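Local atomic coordinates of paenibacillus xanthan lyase (Paenibacillus, PDB entry 6F2P), a protein that cleaves the bacterial polysaccharide xanthan, probably by the beta-elimination chemistry of family 8 polysaccharide lyases. Residues A[169-172]-A[173-176]; A[122-125]-A[126-130]; A[249-253]-A[254-258]; A[152-155]-A[156-159]. All coordinates share one frame; numbering follows the deposited sequence. Where two conformers were deposited one is given.

All four contacts are short helical or helix-entry pieces of the N-terminal alpha-helical domain of the family 8 lyase fold. Contacts 1 and 2 touch: their centres are about 12 Å apart, and Trp173 CZ3 comes within 3.5 Å of Trp124 NE1 while Trp173 CB packs on Ile128 CG2. Contact 1 carries Glu174, a ligand of a calcium ion also bound by Gln161 and Ser163; the Gln127 side chain of contact 2 lies about 4 Å from the same ion (nearest atoms). Contact 4, on helix 147-160, is centred about 13 Å from contact 2 and about 17 Å from contact 1. Contact 3, starting helix 256-267, lies about 16 Å from contact 1 between centres, without touching it.

Contact 1: residues A[169-172]-A[173-176]; sequences ANRL and WESQ. With CA (calcium ion), chain F.
Glu174 binds the calcium ion through OE2 at 2.5 Å, and one turn back along helix 168-184 Arg171 O takes two bonds from Ser175, from its N and from its OG. The donors reach that carbonyl from opposite faces of its plane, with Ser175 OG 2.8 Å from Arg171 O; the hydroxyl turns back toward the preceding turn. Both segments are part of this one alpha helix in the N-terminal helical domain, and Glu174 N to Asn170 O is a regular i to i+4 bond. Gln161 and Ser163 complete the protein ligands of the calcium, and waters fill further positions. Glu174 OE1 turns the other way, accepting from Met166 N and passing 3.3 Å from Arg171 CA, while the Arg171 guanidinium bonds to the carbonyls of Gly197 and Met166.

Trp173 lies back over the preceding turn, its CG anti to the carbonyl carbon (chi1 -63°), which brings one indole face over Ala169. Ala169 CB makes a CH-pi contact, 3.9 Å from the centroid of the six-membered ring of Trp173. Asn170 OD1 approaches obliquely, its amide plane turned 53° from the indole, and stops 3.5 Å from Trp173 CZ3.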
loop_
_atom_site.group_PDB
_atom_site.type_symbol
_atom_site.label_atom_id
_atom_site.label_comp_id
_atom_site.label_asym_id
_atom_site.label_seq_id
_atom_site.Cartn_x
_atom_site.Cartn_y
_atom_site.Cartn_z
ATOM N N ALA A 169 11.648 1.477 -20.266
ATOM C CA ALA A 169 11.713 2.561 -21.242
ATOM C C ALA A 169 12.664 2.278 -22.424
ATOM O O ALA A 169 12.433 2.736 -23.541
ATOM C CB ALA A 169 12.064 3.868 -20.558
ATOM N N ASN A 170 13.726 1.519 -22.193
ATOM C CA ASN A 170 14.588 1.150 -23.306
ATOM C C ASN A 170 13.827 0.311 -24.308
ATOM O O ASN A 170 14.015 0.435 -25.524
ATOM C CB ASN A 170 15.808 0.371 -22.825
ATOM C CG ASN A 170 16.754 1.216 -22.024
ATOM O OD1 ASN A 170 16.819 2.443 -22.191
ATOM N ND2 ASN A 170 17.511 0.567 -21.151
ATOM N N ARG A 171 12.972 -0.559 -23.781
ATOM C CA ARG A 171 12.214 -1.458 -24.622
ATOM C C ARG A 171 11.227 -0.663 -25.453
ATOM O O ARG A 171 11.024 -0.946 -26.634
ATOM C CB ARG A 171 11.476 -2.478 -23.780
ATOM C CG ARG A 171 10.647 -3.439 -24.606
ATOM C CD ARG A 171 10.059 -4.550 -23.758
ATOM N NE ARG A 171 9.477 -5.560 -24.616
ATOM C CZ ARG A 171 10.110 -6.661 -25.004
ATOM N NH1 ARG A 171 9.499 -7.522 -25.810
ATOM N NH2 ARG A 171 11.345 -6.905 -24.582
ATOM N N LEU A 172 10.619 0.337 -24.826
ATOM C CA LEU A 172 9.700 1.223 -25.521
ATOM C C LEU A 172 10.417 1.915 -26.669
ATOM O O LEU A 172 9.945 1.916 -27.810
ATOM C CB LEU A 172 9.141 2.268 -24.561
ATOM C CG LEU A 172 8.341 3.387 -25.221
ATOM C CD1 LEU A 172 7.178 2.812 -26.006
ATOM C CD2 LEU A 172 7.843 4.348 -24.163
ATOM N N TRP A 173 11.571 2.493 -26.357
ATOM C CA TRP A 173 12.342 3.227 -27.345
ATOM C C TRP A 173 12.839 2.322 -28.453
ATOM O O TRP A 173 12.892 2.733 -29.612
ATOM C CB TRP A 173 13.505 3.939 -26.682
ATOM C CG TRP A 173 13.037 4.948 -25.718
ATOM C CD1 TRP A 173 11.897 5.689 -25.802
ATOM C CD2 TRP A 173 13.675 5.324 -24.496
ATOM N NE1 TRP A 173 11.787 6.514 -24.712
ATOM C CE2 TRP A 173 12.868 6.310 -23.892
ATOM C CE3 TRP A 173 14.858 4.925 -23.853
ATOM C CZ2 TRP A 173 13.206 6.912 -22.676
ATOM C CZ3 TRP A 173 15.192 5.521 -22.638
ATOM C CH2 TRP A 173 14.367 6.503 -22.066
ATOM N N GLU A 174 13.218 1.102 -28.096
ATOM C CA GLU A 174 13.535 0.095 -29.099
ATOM C C GLU A 174 12.359 0.002 -30.056
ATOM O O GLU A 174 12.526 0.057 -31.280
ATOM C CB GLU A 174 13.762 -1.270 -28.449
ATOM C CG GLU A 174 15.134 -1.493 -27.853
ATOM C CD GLU A 174 15.254 -2.863 -27.207
ATOM O OE1 GLU A 174 14.403 -3.203 -26.361
ATOM O OE2 GLU A 174 16.190 -3.610 -27.547
ATOM N N SER A 175 11.167 -0.103 -29.475
ATOM C CA SER A 175 9.951 -0.340 -30.237
ATOM C C SER A 175 9.617 0.836 -31.124
ATOM O O SER A 175 9.296 0.635 -32.287
ATOM C CB SER A 175 8.768 -0.667 -29.312
ATOM O OG SER A 175 9.085 -1.744 -28.449
ATOM N N GLN A 176 9.674 2.055 -30.585
ATOM C CA GLN A 176 9.468 3.255 -31.406
ATOM C C GLN A 176 10.452 3.327 -32.576
ATOM O O GLN A 176 10.054 3.562 -33.708
ATOM C CB GLN A 176 9.578 4.539 -30.572
ATOM C CG GLN A 176 8.418 4.772 -29.615
ATOM C CD GLN A 176 8.630 5.973 -28.701
ATOM O OE1 GLN A 176 7.790 6.873 -28.636
ATOM N NE2 GLN A 176 9.753 5.985 -27.983
HETATM CA CA CA F . 17.703 -3.619 -29.519
HETATM O O HOH W 1 18.541 -5.533 -30.823
HETATM O O HOH W 2 18.528 -1.843 -27.885
HETATM O O HOH W 3 20.005 -3.088 -30.198
HETATM O O HOH W 4 19.050 -4.885 -28.125
#

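Contact 2: residues A[122-125]-A[126-130]; sequences NWWH and WQIGG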
loop_
_atom_site.group_PDB
_atom_site.type_symbol
_atom_site.label_atom_id
_atom_site.label_comp_id
_atom_site.label_asym_id
_atom_site.label_seq_id
_atom_site.Cartn_x
_atom_site.Cartn_y
_atom_site.Cartn_z
ATOM N N ASN A 122 29.217 5.087 -25.167
ATOM C CA ASN A 122 27.864 4.841 -24.659
ATOM C C ASN A 122 26.863 4.299 -25.691
ATOM O O ASN A 122 26.612 4.916 -26.724
ATOM C CB ASN A 122 27.326 6.105 -23.982
ATOM C CG ASN A 122 25.975 5.890 -23.312
ATOM O OD1 ASN A 122 25.505 4.761 -23.158
ATOM N ND2 ASN A 122 25.346 6.987 -22.902
ATOM N N TRP A 123 26.284 3.143 -25.381
ATOM C CA TRP A 123 25.439 2.413 -26.319
ATOM C C TRP A 123 24.166 3.172 -26.686
ATOM O O TRP A 123 23.677 3.095 -27.813
ATOM C CB TRP A 123 25.051 1.066 -25.710
ATOM C CG TRP A 123 24.073 1.200 -24.567
ATOM C CD1 TRP A 123 24.370 1.425 -23.255
ATOM C CD2 TRP A 123 22.640 1.138 -24.648
ATOM N NE1 TRP A 123 23.216 1.499 -22.512
ATOM C CE2 TRP A 123 22.141 1.327 -23.342
ATOM C CE3 TRP A 123 21.733 0.938 -25.695
ATOM C CZ2 TRP A 123 20.773 1.326 -23.056
ATOM C CZ3 TRP A 123 20.375 0.938 -25.409
ATOM C CH2 TRP A 123 19.910 1.130 -24.099
ATOM N N TRP A 124 23.636 3.908 -25.721
ATOM C CA TRP A 124 22.328 4.520 -25.852
ATOM C C TRP A 124 22.221 5.442 -27.068
ATOM O O TRP A 124 21.193 5.479 -27.749
ATOM C CB TRP A 124 21.982 5.271 -24.565
ATOM C CG TRP A 124 20.580 5.722 -24.529
ATOM C CD1 TRP A 124 19.511 5.023 -24.056
ATOM C CD2 TRP A 124 20.070 6.967 -25.008
ATOM N NE1 TRP A 124 18.364 5.759 -24.206
ATOM C CE2 TRP A 124 18.679 6.959 -24.787
ATOM C CE3 TRP A 124 20.654 8.090 -25.599
ATOM C CZ2 TRP A 124 17.861 8.029 -25.134
ATOM C CZ3 TRP A 124 19.835 9.157 -25.946
ATOM C CH2 TRP A 124 18.454 9.116 -25.711
ATOM N N HIS A 125 23.287 6.182 -27.348
ATOM C CA HIS A 125 23.256 7.137 -28.454
ATOM C C HIS A 125 23.261 6.448 -29.824
ATOM O O HIS A 125 22.704 6.969 -30.795
ATOM C CB HIS A 125 24.390 8.148 -28.323
ATOM C CG HIS A 125 24.326 8.949 -27.060
ATOM N ND1 HIS A 125 23.351 9.894 -26.831
ATOM C CD2 HIS A 125 25.098 8.928 -25.949
ATOM C CE1 HIS A 125 23.530 10.429 -25.636
ATOM N NE2 HIS A 125 24.582 9.857 -25.078
ATOM N N TRP A 126 23.850 5.259 -29.887
ATOM C CA TRP A 126 23.878 4.496 -31.126
ATOM C C TRP A 126 22.538 3.821 -31.399
ATOM O O TRP A 126 22.042 3.829 -32.527
ATOM C CB TRP A 126 25.009 3.463 -31.090
ATOM C CG TRP A 126 26.360 4.109 -30.946
ATOM C CD1 TRP A 126 27.101 4.222 -29.806
ATOM C CD2 TRP A 126 27.112 4.764 -31.978
ATOM N NE1 TRP A 126 28.270 4.894 -30.065
ATOM C CE2 TRP A 126 28.300 5.240 -31.391
ATOM C CE3 TRP A 126 26.898 4.988 -33.343
ATOM C CZ2 TRP A 126 29.271 5.921 -32.121
ATOM C CZ3 TRP A 126 27.869 5.668 -34.068
ATOM C CH2 TRP A 126 29.034 6.127 -33.453
ATOM N N GLN A 127 21.932 3.266 -30.357
ATOM C CA GLN A 127 20.771 2.406 -30.548
ATOM C C GLN A 127 19.426 3.115 -30.390
ATOM O O GLN A 127 18.400 2.618 -30.851
ATOM C CB GLN A 127 20.861 1.205 -29.608
ATOM C CG GLN A 127 22.180 0.454 -29.717
ATOM C CD GLN A 127 22.203 -0.826 -28.909
ATOM O OE1 GLN A 127 23.261 -1.293 -28.512
ATOM N NE2 GLN A 127 21.030 -1.402 -28.666
ATOM N N ILE A 128 19.423 4.275 -29.749
ATOM C CA ILE A 128 18.166 4.944 -29.458
ATOM C C ILE A 128 18.180 6.429 -29.806
ATOM O O ILE A 128 17.401 6.870 -30.644
ATOM C CB ILE A 128 17.773 4.756 -27.982
ATOM C CG1 ILE A 128 17.475 3.273 -27.709
ATOM C CG2 ILE A 128 16.589 5.646 -27.628
ATOM C CD1 ILE A 128 17.215 2.948 -26.270
ATOM N N GLY A 129 19.072 7.191 -29.171
ATOM C CA GLY A 129 19.110 8.637 -29.336
ATOM C C GLY A 129 19.307 9.072 -30.774
ATOM O O GLY A 129 18.586 9.934 -31.291
ATOM N N GLY A 130 20.292 8.461 -31.420
ATOM C CA GLY A 130 20.589 8.733 -32.810
ATOM C C GLY A 130 19.500 8.306 -33.774
ATOM O O GLY A 130 18.992 9.143 -34.535
#
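The indole of Trp124 has Ile128 and Gly129 over one face. Ile128 CB makes a CH-pi contact at 4.1 Å from the centroid of the five-membered ring, CG2 sits nearer the rim, and CD1 reaches 3.7 Å from Trp124 NE1. Gly129 follows over the benzo part, its CA 3.5 Å from Trp124 CZ3; a beta carbon at Gly129 would run into the ring. Trp123 has Trp124 CB over the centre of one face and meets Gln127 at its edge: the amide carbon CD lies 3.7 Å from Trp123 CE3, with the amide plane turned 67° from the ring. Farther round the same indole, Ile128 CD1 packs against Trp123 CZ3, so one methyl touches two tryptophans. Trp124 CG lies anti to its backbone nitrogen (chi1 -170°), which swings the indole forward along the helix over Ile128.

The backbone opens into a wider pi-type turn at 126-129, and Trp124 O accepts from both Ile128 N and Gly129 N, on opposite faces of its plane. Asn122 is the N-cap: its OD1 receives Trp124 N at 3.3 Å, from above the amide plane.

The two segments open helix 123-141. His125 ND1 bonds to Thr71 and Trp126 rests on Ile70, both on helix 68-85, whereas Trp123 and Ile128 lean on Asn170 of helix 168-184; Trp126 O also bonds to Thr160 at the end of helix 147-160.

Contact 3: residues A[249-253]-A[254-258]; sequences WQVTD and PNKNN
This is a capping contact at the surface, where the loop after helix 229-244 turns into helix 256-267 of the N-terminal helical domain; Asp253 grips the turn in front of the helix. A type I beta turn runs from Asp253 to Lys256, closed by Lys256 N bonding to Asp253 O at 3.0 Å. The Asp253 side chain adds a second tie from the same end, an Asx turn: Asp253 OD1 accepts from Asn255 N, also at 3.0 Å, with the donor lying above the carboxylate plane. That reach depends on the first torsion, which sets CG opposite the aspartate's own nitrogen (chi1 -168°) and folds the carboxylate over the start of the turn, where OD1 also lies close to the beta carbon of Asn255.

The second oxygen is tied down as well. Water 5 donates to Asp253 OD2 at 2.6 Å and accepts from Asn255 ND2, so the two side chains are bridged through solvent, and Ser199 OG shares a further hydrogen bond with OD2. With an alanine in place of Asp253, Asn255 N would probably lose its capping acceptor, and Ser199 OG and water 5 their carboxylate partner, leaving the Asn255 amide freer to turn.

Lys256 doubles back past the loop. Its CG stands between the backbone nitrogen and the carbonyl carbon (chi1 70°), which carries the chain across Asp253 O and antiparallel to the side chain of Val251, with Val251 CG1 4.1 Å from Lys256 CB. Farther out, the aliphatic part of the lysine settles against a backbone carbonyl, Lys256 CD lying 3.4 Å from Val251 O.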
loop_
_atom_site.group_PDB
_atom_site.type_symbol
_atom_site.label_atom_id
_atom_site.label_comp_id
_atom_site.label_asym_id
_atom_site.label_seq_id
_atom_site.Cartn_x
_atom_site.Cartn_y
_atom_site.Cartn_z
ATOM N N TRP A 249 -0.885 -2.644 -38.760
ATOM C CA TRP A 249 -0.003 -2.934 -37.632
ATOM C C TRP A 249 -0.486 -2.257 -36.359
ATOM O O TRP A 249 0.279 -2.071 -35.416
ATOM C CB TRP A 249 1.446 -2.539 -37.963
ATOM C CG TRP A 249 1.857 -3.083 -39.302
ATOM C CD1 TRP A 249 2.238 -4.369 -39.592
ATOM C CD2 TRP A 249 1.874 -2.372 -40.544
ATOM N NE1 TRP A 249 2.504 -4.491 -40.938
ATOM C CE2 TRP A 249 2.286 -3.281 -41.543
ATOM C CE3 TRP A 249 1.588 -1.052 -40.906
ATOM C CZ2 TRP A 249 2.418 -2.910 -42.878
ATOM C CZ3 TRP A 249 1.717 -0.684 -42.236
ATOM C CH2 TRP A 249 2.129 -1.610 -43.205
ATOM N N GLN A 250 -1.765 -1.907 -36.326
ATOM C CA GLN A 250 -2.335 -1.289 -35.142
ATOM C C GLN A 250 -2.221 -2.212 -33.941
ATOM O O GLN A 250 -2.062 -3.432 -34.083
ATOM C CB GLN A 250 -3.793 -0.941 -35.361
ATOM C CG GLN A 250 -4.723 -2.103 -35.164
ATOM C CD GLN A 250 -6.065 -1.849 -35.798
ATOM O OE1 GLN A 250 -6.436 -2.521 -36.758
ATOM N NE2 GLN A 250 -6.798 -0.864 -35.275
ATOM N N VAL A 251 -2.296 -1.619 -32.755
ATOM C CA VAL A 251 -2.108 -2.383 -31.542
ATOM C C VAL A 251 -3.394 -3.147 -31.260
ATOM O O VAL A 251 -4.477 -2.553 -31.178
ATOM C CB VAL A 251 -1.736 -1.471 -30.361
ATOM C CG1 VAL A 251 -1.469 -2.293 -29.111
ATOM C CG2 VAL A 251 -0.515 -0.649 -30.711
ATOM N N THR A 252 -3.278 -4.465 -31.124
ATOM C CA THR A 252 -4.451 -5.303 -30.929
ATOM C C THR A 252 -4.501 -5.933 -29.542
ATOM O O THR A 252 -5.557 -6.406 -29.117
ATOM C CB THR A 252 -4.528 -6.435 -31.977
ATOM O OG1 THR A 252 -3.357 -7.255 -31.887
ATOM C CG2 THR A 252 -4.638 -5.872 -33.371
ATOM N N ASP A 253 -3.357 -5.967 -28.864
ATOM C CA ASP A 253 -3.240 -6.559 -27.532
ATOM C C ASP A 253 -4.361 -6.023 -26.628
ATOM O O ASP A 253 -4.534 -4.819 -26.503
ATOM C CB ASP A 253 -1.863 -6.217 -26.962
ATOM C CG ASP A 253 -1.513 -7.013 -25.715
ATOM O OD1 ASP A 253 -2.434 -7.440 -24.971
ATOM O OD2 ASP A 253 -0.295 -7.199 -25.474
ATOM N N PRO A 254 -5.159 -6.917 -26.031
ATOM C CA PRO A 254 -6.288 -6.442 -25.220
ATOM C C PRO A 254 -5.821 -5.604 -24.035
ATOM O O PRO A 254 -6.553 -4.732 -23.545
ATOM C CB PRO A 254 -6.932 -7.740 -24.726
ATOM C CG PRO A 254 -6.513 -8.760 -25.707
ATOM C CD PRO A 254 -5.137 -8.387 -26.139
ATOM N N ASN A 255 -4.596 -5.865 -23.591
ATOM C CA ASN A 255 -3.991 -5.090 -22.519
ATOM C C ASN A 255 -3.825 -3.595 -22.829
ATOM O O ASN A 255 -3.576 -2.793 -21.931
ATOM C CB ASN A 255 -2.652 -5.697 -22.117
ATOM C CG ASN A 255 -2.806 -6.994 -21.341
ATOM O OD1 ASN A 255 -3.823 -7.234 -20.686
ATOM N ND2 ASN A 255 -1.787 -7.834 -21.402
ATOM N N LYS A 256 -3.978 -3.214 -24.091
ATOM C CA LYS A 256 -3.883 -1.814 -24.464
ATOM C C LYS A 256 -4.903 -0.960 -23.717
ATOM O O LYS A 256 -4.685 0.239 -23.515
ATOM C CB LYS A 256 -4.031 -1.629 -25.981
ATOM C CG LYS A 256 -5.423 -1.897 -26.529
ATOM C CD LYS A 256 -5.486 -1.698 -28.044
ATOM C CE LYS A 256 -6.767 -2.293 -28.643
ATOM N NZ LYS A 256 -7.963 -1.427 -28.433
ATOM N N ASN A 257 -5.998 -1.583 -23.301
ATOM C CA ASN A 257 -7.033 -0.863 -22.582
ATOM C C ASN A 257 -6.563 -0.446 -21.172
ATOM O O ASN A 257 -7.122 0.473 -20.569
ATOM C CB ASN A 257 -8.339 -1.671 -22.581
ATOM C CG ASN A 257 -8.809 -2.034 -24.004
ATOM O OD1 ASN A 257 -8.986 -1.161 -24.865
ATOM N ND2 ASN A 257 -8.994 -3.330 -24.252
ATOM N N ASN A 258 -5.508 -1.095 -20.680
ATOM C CA ASN A 258 -4.860 -0.708 -19.428
ATOM C C ASN A 258 -4.262 0.693 -19.516
ATOM O O ASN A 258 -4.238 1.443 -18.526
ATOM C CB ASN A 258 -3.761 -1.704 -19.052
ATOM C CG ASN A 258 -4.291 -3.110 -18.849
ATOM O OD1 ASN A 258 -5.502 -3.322 -18.782
ATOM N ND2 ASN A 258 -3.384 -4.077 -18.732
HETATM O O HOH W 5 0.501 -8.044 -23.142
#

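Contact 4: residues A[152-155]-A[156-159]; sequences NYMA and AIYY
Successive i to i+4 bonds run through Asn152 to Tyr159, the straightest being Tyr158 N to Met154 O at 2.9 Å with an N-H...O angle of 175°. Tyr153 O accepts weak bonds from Ala156 N and Ile157 N.

On one side of the helix Met154 and Ile157 lie side by side and point the same way, their tips touching at 3.9 Å between Met154 CE and Ile157 CD1. The methionine gets there by bending at chi2 (-58°) and again at chi3, which carries its methyl round to the isoleucine. Tyr158 turns back over the preceding turn: its CD1 lies 3.1 Å from Met154 O, obliquely to the ring, and its CE1 meets Met154 CB at 4.4 Å.

These residues belong to helix 147-160 of the N-terminal helical domain, packed against helices 95-111, 123-141 and 168-184. Met154 and Ile157 face both helix 123-141, at Asn135, and helix 168-184, at Ser181, while Tyr153 leans on Leu105 of helix 95-111 and bonds to Asp106 through its hydroxyl.

Beyond the ring of Tyr158, its OH bonds to Asp187 and Asn185, and Arg190 makes a cation-pi contact with the Tyr158 ring. A leucine in place of Tyr158 would probably leave Asp187 and Asn185 without their hydroxyl partner and Arg190 without its aromatic partner. Tyr159 departs on a different course, with CG opposite its own nitrogen (chi1 166°), while Tyr159 CB stays 3.3 Å from Ala155 O.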
loop_
_atom_site.group_PDB
_atom_site.type_symbol
_atom_site.label_atom_id
_atom_site.label_comp_id
_atom_site.label_asym_id
_atom_site.label_seq_id
_atom_site.Cartn_x
_atom_site.Cartn_y
_atom_site.Cartn_z
ATOM N N ASN A 152 20.394 3.957 -47.115
ATOM C CA ASN A 152 21.593 4.084 -46.289
ATOM C C ASN A 152 21.270 4.440 -44.847
ATOM O O ASN A 152 21.742 3.780 -43.918
ATOM C CB ASN A 152 22.555 5.134 -46.862
ATOM C CG ASN A 152 23.289 4.652 -48.107
ATOM O OD1 ASN A 152 23.583 3.468 -48.259
ATOM N ND2 ASN A 152 23.594 5.580 -48.998
ATOM N N TYR A 153 20.472 5.491 -44.664
ATOM C CA TYR A 153 20.130 5.950 -43.325
ATOM C C TYR A 153 19.398 4.845 -42.551
ATOM O O TYR A 153 19.661 4.638 -41.364
ATOM C CB TYR A 153 19.274 7.216 -43.370
ATOM C CG TYR A 153 19.791 8.319 -44.272
ATOM C CD1 TYR A 153 21.142 8.416 -44.599
ATOM C CD2 TYR A 153 18.923 9.278 -44.790
ATOM C CE1 TYR A 153 21.613 9.432 -45.429
ATOM C CE2 TYR A 153 19.383 10.298 -45.614
ATOM C CZ TYR A 153 20.728 10.365 -45.930
ATOM O OH TYR A 153 21.192 11.367 -46.748
ATOM N N MET A 154 18.494 4.129 -43.224
ATOM C CA MET A 154 17.745 3.057 -42.563
ATOM C C MET A 154 18.642 1.864 -42.260
ATOM O O MET A 154 18.512 1.235 -41.211
ATOM C CB MET A 154 16.535 2.617 -43.387
ATOM C CG MET A 154 15.417 3.653 -43.463
ATOM S SD MET A 154 14.751 4.167 -41.860
ATOM C CE MET A 154 15.468 5.803 -41.679
ATOM N N ALA A 155 19.565 1.571 -43.166
ATOM C CA ALA A 155 20.496 0.466 -42.967
ATOM C C ALA A 155 21.320 0.679 -41.709
ATOM O O ALA A 155 21.685 -0.275 -41.018
ATOM C CB ALA A 155 21.402 0.304 -44.174
ATOM N N ALA A 156 21.605 1.939 -41.409
ATOM C CA ALA A 156 22.353 2.267 -40.211
ATOM C C ALA A 156 21.516 1.975 -38.969
ATOM O O ALA A 156 22.005 1.387 -38.004
ATOM C CB ALA A 156 22.776 3.711 -40.240
ATOM N N ILE A 157 20.253 2.387 -39.002
ATOM C CA ILE A 157 19.350 2.158 -37.883
ATOM C C ILE A 157 19.096 0.668 -37.643
ATOM O O ILE A 157 19.180 0.214 -36.504
ATOM C CB ILE A 157 18.028 2.913 -38.054
ATOM C CG1 ILE A 157 18.309 4.414 -38.149
ATOM C CG2 ILE A 157 17.085 2.597 -36.892
ATOM C CD1 ILE A 157 17.071 5.264 -38.192
ATOM N N TYR A 158 18.811 -0.097 -38.699
ATOM C CA TYR A 158 18.692 -1.554 -38.566
ATOM C C TYR A 158 19.953 -2.160 -37.942
ATOM O O TYR A 158 19.891 -3.152 -37.212
ATOM C CB TYR A 158 18.488 -2.226 -39.922
ATOM C CG TYR A 158 17.097 -2.186 -40.526
ATOM C CD1 TYR A 158 16.382 -1.002 -40.617
ATOM C CD2 TYR A 158 16.533 -3.334 -41.069
ATOM C CE1 TYR A 158 15.134 -0.970 -41.208
ATOM C CE2 TYR A 158 15.287 -3.313 -41.658
ATOM C CZ TYR A 158 14.590 -2.131 -41.727
ATOM O OH TYR A 158 13.345 -2.113 -42.320
ATOM N N TYR A 159 21.101 -1.575 -38.264
ATOM C CA TYR A 159 22.372 -2.068 -37.754
ATOM C C TYR A 159 22.496 -1.862 -36.248
ATOM O O TYR A 159 22.756 -2.811 -35.507
ATOM C CB TYR A 159 23.532 -1.404 -38.491
ATOM C CG TYR A 159 24.868 -1.592 -37.825
ATOM C CD1 TYR A 159 25.457 -2.846 -37.753
ATOM C CD2 TYR A 159 25.546 -0.513 -37.275
ATOM C CE1 TYR A 159 26.689 -3.022 -37.145
ATOM C CE2 TYR A 159 26.779 -0.675 -36.668
ATOM C CZ TYR A 159 27.347 -1.933 -36.602
ATOM O OH TYR A 159 28.571 -2.102 -35.992
#